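Local structure of insecticidal crystal protein Cry7Cal (Bacillus thuringiensis, 5ZI1) at residues W165-Q169 with Y170-L174; E213-N216 with R217-E221. The protein probably acts as an insecticidal pore-forming toxin that binds receptors on gut cells of target insects, this chain holding its three-domain toxic core. One frame throughout, in Å; residues are numbered along the deposited sequence.

Contact 1 of 2, residues W165-Q169 with Y170-L174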
ATOM      1  N   TRP A 165      19.766 -24.160  17.315  1.00 61.48           N
ATOM      2  CA  TRP A 165      19.220 -25.497  17.130  1.00 55.92           C
ATOM      3  C   TRP A 165      20.277 -26.541  16.816  1.00 63.58           C
ATOM      4  O   TRP A 165      19.944 -27.730  16.743  1.00 64.69           O
ATOM      5  CB  TRP A 165      18.210 -25.504  16.001  1.00 59.99           C
ATOM      6  CG  TRP A 165      17.003 -24.702  16.260  1.00 57.85           C
ATOM      7  CD1 TRP A 165      16.546 -24.251  17.469  1.00 57.83           C
ATOM      8  CD2 TRP A 165      16.077 -24.246  15.280  1.00 55.87           C
ATOM      9  NE1 TRP A 165      15.380 -23.546  17.293  1.00 53.29           N
ATOM     10  CE2 TRP A 165      15.077 -23.521  15.957  1.00 57.11           C
ATOM     11  CE3 TRP A 165      15.999 -24.375  13.893  1.00 53.88           C
ATOM     12  CZ2 TRP A 165      14.008 -22.941  15.291  1.00 53.09           C
ATOM     13  CZ3 TRP A 165      14.940 -23.794  13.236  1.00 52.64           C
ATOM     14  CH2 TRP A 165      13.960 -23.086  13.932  1.00 50.51           C
ATOM     15  N   GLY A 166      21.529 -26.134  16.629  1.00 65.09           N
ATOM     16  CA  GLY A 166      22.564 -27.033  16.170  1.00 64.41           C
ATOM     17  C   GLY A 166      22.850 -26.965  14.684  1.00 64.80           C
ATOM     18  O   GLY A 166      23.531 -27.850  14.161  1.00 62.26           O
ATOM     19  N   MET A 167      22.340 -25.956  13.987  1.00 64.60           N
ATOM     20  CA  MET A 167      22.640 -25.795  12.577  1.00 60.39           C
ATOM     21  C   MET A 167      24.047 -25.251  12.415  1.00 61.86           C
ATOM     22  O   MET A 167      24.468 -24.350  13.151  1.00 65.88           O
ATOM     23  CB  MET A 167      21.634 -24.850  11.913  1.00 55.92           C
ATOM     24  CG  MET A 167      20.347 -25.524  11.485  1.00 53.76           C
ATOM     25  SD  MET A 167      19.198 -24.433  10.638  1.00 60.42           S
ATOM     26  CE  MET A 167      20.150 -23.813   9.289  1.00 53.70           C
ATOM     27  N   GLN A 168      24.771 -25.799  11.447  1.00 54.34           N
ATOM     28  CA  GLN A 168      26.081 -25.273  11.124  1.00 55.64           C
ATOM     29  C   GLN A 168      25.950 -24.063  10.208  1.00 54.65           C
ATOM     30  O   GLN A 168      24.905 -23.824   9.590  1.00 53.14           O
ATOM     31  CB  GLN A 168      26.943 -26.357  10.480  1.00 61.86           C
ATOM     32  CG  GLN A 168      27.853 -27.045  11.484  1.00 62.96           C
ATOM     33  CD  GLN A 168      28.492 -28.289  10.907  1.00 74.44           C
ATOM     34  OE1 GLN A 168      27.795 -29.270  10.621  1.00 77.17           O
ATOM     35  NE2 GLN A 168      29.824 -28.271  10.743  1.00 73.50           N
ATOM     36  N   GLN A 169      27.033 -23.288  10.122  1.00 53.65           N
ATOM     37  CA  GLN A 169      26.931 -22.007   9.435  1.00 53.59           C
ATOM     38  C   GLN A 169      26.570 -22.200   7.968  1.00 53.94           C
ATOM     39  O   GLN A 169      25.782 -21.421   7.415  1.00 57.39           O
ATOM     40  CB  GLN A 169      28.231 -21.213   9.586  1.00 53.63           C
ATOM     41  CG  GLN A 169      28.175 -19.790   8.991  1.00 51.74           C
ATOM     42  CD  GLN A 169      27.233 -18.861   9.743  1.00 60.75           C
ATOM     43  OE1 GLN A 169      27.448 -18.555  10.916  1.00 65.24           O
ATOM     44  NE2 GLN A 169      26.173 -18.418   9.071  1.00 58.94           N
ATOM     45  N   TYR A 170      27.109 -23.242   7.327  1.00 44.82           N
ATOM     46  CA  TYR A 170      26.842 -23.428   5.905  1.00 49.54           C
ATOM     47  C   TYR A 170      25.353 -23.607   5.649  1.00 45.61           C
ATOM     48  O   TYR A 170      24.832 -23.143   4.633  1.00 45.46           O
ATOM     49  CB  TYR A 170      27.620 -24.630   5.348  1.00 47.18           C
ATOM     50  CG  TYR A 170      27.069 -25.985   5.757  1.00 46.89           C
ATOM     51  CD1 TYR A 170      25.965 -26.555   5.098  1.00 43.97           C
ATOM     52  CD2 TYR A 170      27.659 -26.709   6.781  1.00 50.63           C
ATOM     53  CE1 TYR A 170      25.461 -27.785   5.479  1.00 43.11           C
ATOM     54  CE2 TYR A 170      27.173 -27.954   7.153  1.00 51.01           C
ATOM     55  CZ  TYR A 170      26.074 -28.481   6.498  1.00 51.01           C
ATOM     56  OH  TYR A 170      25.589 -29.706   6.876  1.00 57.73           O
ATOM     57  N   GLU A 171      24.669 -24.316   6.540  1.00 40.26           N
ATOM     58  CA  GLU A 171      23.254 -24.591   6.355  1.00 51.98           C
ATOM     59  C   GLU A 171      22.416 -23.350   6.671  1.00 50.54           C
ATOM     60  O   GLU A 171      21.467 -23.047   5.948  1.00 49.13           O
ATOM     61  CB  GLU A 171      22.854 -25.790   7.220  1.00 48.79           C
ATOM     62  CG  GLU A 171      21.503 -26.377   6.867  1.00 55.84           C
ATOM     63  CD  GLU A 171      21.168 -27.616   7.686  1.00 61.83           C
ATOM     64  OE1 GLU A 171      20.234 -28.356   7.291  1.00 58.95           O
ATOM     65  OE2 GLU A 171      21.830 -27.842   8.727  1.00 64.03           O
ATOM     66  N   ILE A 172      22.781 -22.609   7.726  1.00 50.00           N
ATOM     67  CA  ILE A 172      22.254 -21.258   7.932  1.00 51.72           C
ATOM     68  C   ILE A 172      22.458 -20.411   6.686  1.00 53.14           C
ATOM     69  O   ILE A 172      21.553 -19.687   6.255  1.00 44.81           O
ATOM     70  CB  ILE A 172      22.933 -20.612   9.155  1.00 51.60           C
ATOM     71  CG1 ILE A 172      22.628 -21.415  10.414  1.00 52.48           C
ATOM     72  CG2 ILE A 172      22.535 -19.146   9.306  1.00 50.92           C
ATOM     73  CD1 ILE A 172      23.426 -20.952  11.604  1.00 60.23           C
ATOM     74  N   ASP A 173      23.651 -20.509   6.072  1.00 50.65           N
ATOM     75  CA  ASP A 173      23.944 -19.709   4.882  1.00 49.61           C
ATOM     76  C   ASP A 173      23.141 -20.173   3.677  1.00 50.05           C
ATOM     77  O   ASP A 173      22.806 -19.356   2.811  1.00 51.22           O
ATOM     78  CB  ASP A 173      25.434 -19.757   4.544  1.00 54.74           C
ATOM     79  CG  ASP A 173      26.289 -18.932   5.503  1.00 57.24           C
ATOM     80  OD1 ASP A 173      25.740 -18.215   6.372  1.00 55.65           O
ATOM     81  OD2 ASP A 173      27.527 -18.977   5.360  1.00 60.60           O
ATOM     82  N   LEU A 174      22.856 -21.472   3.582  1.00 50.09           N
ATOM     83  CA  LEU A 174      22.043 -21.962   2.475  1.00 48.85           C
ATOM     84  C   LEU A 174      20.630 -21.397   2.557  1.00 47.05           C
ATOM     85  O   LEU A 174      20.097 -20.870   1.572  1.00 45.35           O
ATOM     86  CB  LEU A 174      22.009 -23.485   2.489  1.00 51.26           C
ATOM     87  CG  LEU A 174      21.239 -24.140   1.333  1.00 55.29           C
ATOM     88  CD1 LEU A 174      21.995 -23.991   0.012  1.00 50.95           C
ATOM     89  CD2 LEU A 174      20.962 -25.610   1.638  1.00 55.20           C
TER
HETATM   90  O   HOH W   1      27.933 -31.175   8.373  1.00 66.04           O

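Contact 2 of 2, residues E213-N216 with R217-E221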
ATOM      1  N   GLU A 213     -14.284   0.971 -13.652  1.00 45.55           N
ATOM      2  CA  GLU A 213     -14.612   0.650 -12.268  1.00 47.68           C
ATOM      3  C   GLU A 213     -14.081  -0.723 -11.877  1.00 41.20           C
ATOM      4  O   GLU A 213     -13.480  -0.884 -10.810  1.00 45.62           O
ATOM      5  CB  GLU A 213     -16.122   0.730 -12.056  1.00 43.88           C
ATOM      6  CG  GLU A 213     -16.553   0.373 -10.651  1.00 45.19           C
ATOM      7  CD  GLU A 213     -17.949   0.925 -10.324  1.00 53.84           C
ATOM      8  OE1 GLU A 213     -18.127   2.163 -10.274  1.00 50.40           O
ATOM      9  OE2 GLU A 213     -18.877   0.117 -10.136  1.00 53.19           O
ATOM     10  N   ASN A 214     -14.298  -1.728 -12.729  1.00 43.97           N
ATOM     11  CA  ASN A 214     -13.815  -3.073 -12.429  1.00 47.68           C
ATOM     12  C   ASN A 214     -12.292  -3.103 -12.407  1.00 44.08           C
ATOM     13  O   ASN A 214     -11.687  -3.820 -11.606  1.00 41.38           O
ATOM     14  CB  ASN A 214     -14.333  -4.076 -13.457  1.00 47.80           C
ATOM     15  CG  ASN A 214     -15.852  -4.263 -13.404  1.00 53.36           C
ATOM     16  OD1 ASN A 214     -16.505  -3.972 -12.397  1.00 52.58           O
ATOM     17  ND2 ASN A 214     -16.414  -4.771 -14.500  1.00 48.05           N
ATOM     18  N   TYR A 215     -11.671  -2.335 -13.293  1.00 40.24           N
ATOM     19  CA  TYR A 215     -10.227  -2.203 -13.310  1.00 44.63           C
ATOM     20  C   TYR A 215      -9.733  -1.574 -12.010  1.00 48.90           C
ATOM     21  O   TYR A 215      -8.826  -2.095 -11.355  1.00 42.15           O
ATOM     22  CB  TYR A 215      -9.847  -1.363 -14.521  1.00 41.99           C
ATOM     23  CG  TYR A 215      -8.382  -1.003 -14.645  1.00 49.24           C
ATOM     24  CD1 TYR A 215      -7.862   0.108 -13.985  1.00 40.55           C
ATOM     25  CD2 TYR A 215      -7.535  -1.739 -15.480  1.00 43.36           C
ATOM     26  CE1 TYR A 215      -6.558   0.469 -14.135  1.00 43.70           C
ATOM     27  CE2 TYR A 215      -6.200  -1.391 -15.628  1.00 44.54           C
ATOM     28  CZ  TYR A 215      -5.719  -0.294 -14.956  1.00 46.85           C
ATOM     29  OH  TYR A 215      -4.403   0.060 -15.099  1.00 44.14           O
ATOM     30  N   ASN A 216     -10.368  -0.480 -11.583  1.00 45.78           N
ATOM     31  CA  ASN A 216      -9.925   0.158 -10.355  1.00 43.19           C
ATOM     32  C   ASN A 216     -10.206  -0.712  -9.138  1.00 43.00           C
ATOM     33  O   ASN A 216      -9.427  -0.705  -8.171  1.00 42.28           O
ATOM     34  CB  ASN A 216     -10.584   1.518 -10.197  1.00 44.66           C
ATOM     35  CG  ASN A 216     -10.076   2.251  -8.985  1.00 50.58           C
ATOM     36  OD1 ASN A 216      -8.890   2.652  -8.932  1.00 42.70           O
ATOM     37  ND2 ASN A 216     -10.952   2.401  -7.970  1.00 43.08           N
ATOM     38  N   ARG A 217     -11.294  -1.478  -9.166  1.00 42.35           N
ATOM     39  CA  ARG A 217     -11.590  -2.334  -8.025  1.00 45.13           C
ATOM     40  C   ARG A 217     -10.530  -3.413  -7.857  1.00 39.53           C
ATOM     41  O   ARG A 217     -10.189  -3.789  -6.730  1.00 39.10           O
ATOM     42  CB  ARG A 217     -12.967  -2.971  -8.175  1.00 39.57           C
ATOM     43  CG  ARG A 217     -13.322  -3.849  -6.991  1.00 42.88           C
ATOM     44  CD  ARG A 217     -14.730  -4.429  -7.072  1.00 49.69           C
ATOM     45  NE  ARG A 217     -15.760  -3.392  -7.071  1.00 53.46           N
ATOM     46  CZ  ARG A 217     -16.468  -3.053  -8.141  1.00 56.42           C
ATOM     47  NH1 ARG A 217     -17.390  -2.096  -8.055  1.00 50.59           N
ATOM     48  NH2 ARG A 217     -16.248  -3.677  -9.299  1.00 51.93           N
ATOM     49  N   PHE A 218     -10.033  -3.954  -8.969  1.00 41.92           N
ATOM     50  CA  PHE A 218      -8.957  -4.926  -8.900  1.00 42.78           C
ATOM     51  C   PHE A 218      -7.704  -4.288  -8.324  1.00 41.62           C
ATOM     52  O   PHE A 218      -7.093  -4.823  -7.391  1.00 43.05           O
ATOM     53  CB  PHE A 218      -8.710  -5.484 -10.292  1.00 42.06           C
ATOM     54  CG  PHE A 218      -7.572  -6.434 -10.379  1.00 43.80           C
ATOM     55  CD1 PHE A 218      -7.753  -7.779 -10.141  1.00 44.81           C
ATOM     56  CD2 PHE A 218      -6.314  -5.989 -10.761  1.00 47.20           C
ATOM     57  CE1 PHE A 218      -6.693  -8.661 -10.258  1.00 45.18           C
ATOM     58  CE2 PHE A 218      -5.265  -6.862 -10.876  1.00 42.28           C
ATOM     59  CZ  PHE A 218      -5.448  -8.200 -10.626  1.00 42.96           C
ATOM     60  N   ARG A 219      -7.336  -3.112  -8.836  1.00 40.04           N
ATOM     61  CA  ARG A 219      -6.189  -2.394  -8.290  1.00 44.16           C
ATOM     62  C   ARG A 219      -6.346  -2.160  -6.791  1.00 44.90           C
ATOM     63  O   ARG A 219      -5.424  -2.424  -6.012  1.00 46.27           O
ATOM     64  CB  ARG A 219      -6.005  -1.071  -9.030  1.00 45.35           C
ATOM     65  CG  ARG A 219      -5.137  -0.057  -8.302  1.00 43.97           C
ATOM     66  CD  ARG A 219      -4.726   1.080  -9.245  1.00 43.11           C
ATOM     67  NE  ARG A 219      -5.893   1.733  -9.832  1.00 38.41           N
ATOM     68  CZ  ARG A 219      -5.860   2.476 -10.942  1.00 49.86           C
ATOM     69  NH1 ARG A 219      -4.697   2.667 -11.595  1.00 40.13           N
ATOM     70  NH2 ARG A 219      -6.994   3.021 -11.410  1.00 37.25           N
ATOM     71  N   ARG A 220      -7.523  -1.694  -6.361  1.00 45.50           N
ATOM     72  CA  ARG A 220      -7.694  -1.351  -4.952  1.00 41.30           C
ATOM     73  C   ARG A 220      -7.585  -2.582  -4.073  1.00 40.82           C
ATOM     74  O   ARG A 220      -6.799  -2.607  -3.121  1.00 45.82           O
ATOM     75  CB  ARG A 220      -9.038  -0.667  -4.718  1.00 41.45           C
ATOM     76  CG  ARG A 220      -9.251  -0.319  -3.269  1.00 41.14           C
ATOM     77  CD  ARG A 220     -10.553   0.442  -3.060  1.00 46.67           C
ATOM     78  NE  ARG A 220     -11.704  -0.457  -3.120  1.00 48.93           N
ATOM     79  CZ  ARG A 220     -12.553  -0.517  -4.140  1.00 45.65           C
ATOM     80  NH1 ARG A 220     -12.396   0.279  -5.196  1.00 42.23           N
ATOM     81  NH2 ARG A 220     -13.567  -1.371  -4.096  1.00 50.46           N
ATOM     82  N   GLU A 221      -8.347  -3.627  -4.390  1.00 38.75           N
ATOM     83  CA  GLU A 221      -8.353  -4.815  -3.542  1.00 42.22           C
ATOM     84  C   GLU A 221      -7.024  -5.575  -3.608  1.00 43.36           C
ATOM     85  O   GLU A 221      -6.545  -6.062  -2.577  1.00 40.78           O
ATOM     86  CB  GLU A 221      -9.523  -5.715  -3.923  1.00 42.17           C
ATOM     87  CG  GLU A 221     -10.917  -5.081  -3.591  1.00 45.87           C
ATOM     88  CD  GLU A 221     -12.031  -6.107  -3.616  1.00 54.25           C
ATOM     89  OE1 GLU A 221     -11.712  -7.311  -3.721  1.00 57.35           O
ATOM     90  OE2 GLU A 221     -13.229  -5.725  -3.532  1.00 62.36           O
TER
HETATM   91  O   HOH W   2     -18.433  -2.356 -11.156  1.00 55.66           O

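Contact 1 of 2, residues W165-Q169 with Y170-L174
Gln169 and Asp173, one helical turn apart at the start of helix 169-202, are joined twice, once by backbone and once by side chain. The setting is a helix N-terminus in the helical N-terminal domain: a Schellman motif ends helix 141-165, Gly166 taking the positive phi that suits glycine, and Gln168 follows at the N-cap position. Asp173 N donates to Gln169 O at 2.7 Å, while Gln169 NE2 reaches Asp173 OD1, also at 2.7 Å. A turn about CB-CG (chi2 67°) folds the Gln169 amide back toward Asp173, and NE2 meets the carboxylate from above its plane, the two flat groups lying 38° apart. An acidic residue suits this place, since OD1 also forms a salt bridge with Arg239, which would favour the charged carboxylate. The N-cap residue contributes its carbonyl: Gln168 O takes a nearly straight bond from Ile172 N at 3.1 Å, and a weak one from Glu171 N. Its side chain lies beside the Tyr170 ring, with CB 3.7 Å from CE2, and a water joins Gln168 OE1 to the phenol OH. On the buried side a turn about CG-SD (chi3 56°) sets flexible, apolar Met167's CE against the first-turn backbone, nearest Ile172 N. Glu171 passes the methionine at about a right angle, its aliphatic CG 3.8 Å from Met167 CE and its OE1 hydrogen-bonded to Tyr114 OH. Ile172 presents its branched side chain to helix 141-165, and its CG1 packs 3.6 Å from Met167 CE.

Contact 2 of 2, residues E213-N216 with R217-E221
Arg219 reaches back along helix 208-227 to Asn216 in an i to i+3 pairing, on a helix of the helical N-terminal domain that faces residues of the following domain. This is the tightly packed side. Both NE and NH2 of Arg219 donate to Asn216 OD1, at 3.3 and 3.1 Å, so one oxygen is gripped side-on, close to the guanidinium plane. A bend at chi3 (57°) turns the arginine head back here. The Tyr215 ring stands perpendicular to the same guanidinium, its CE1 over one face, 3.8 Å from Arg219 CZ. Asparagine suits its place by serving both ways: OD1 accepts from Arg219 while ND2 donates to Phe254 O. Salt bridges lead across to that next domain, Arg219 NH1 to Glu283 and Arg220 NH1 to Asp256.

The Arg217 side, where Asn214 and Arg217 are partly exposed, is looser and water-bridged. Arg217 NH2 makes a weak bond to Asn214 OD1, and NH1 a long, weak salt bridge of 3.4 Å to Glu213 OE2; Asp256 is its stronger partner. The negative charge of buried Glu213 answers Arg217, while OE2 is hydrogen-bonded more strongly to Tyr272 OH. A water completes the link, 2.7 Å from Glu213 OE2 and 3.2 Å from Arg217 NH2.

Both contacts belong to the helical N-terminal domain, the part that in this toxin family is associated with pore formation, and they sit on consecutive helices. Contact 1 begins helix 169-202, and contact 2 lies within helix 208-227, which follows it in the chain. Their centres are about 44 Å apart and their nearest atoms about 31 Å, so they do not touch. Contact 1 is peripheral, its centre about 35 Å from that of the chain, whereas contact 2's is about 14 Å from it. Helix 169-202 itself spans the gap: it starts in contact 1, and near its far end Tyr194, Leu198 and Leu201 pack on side chains of contact 2.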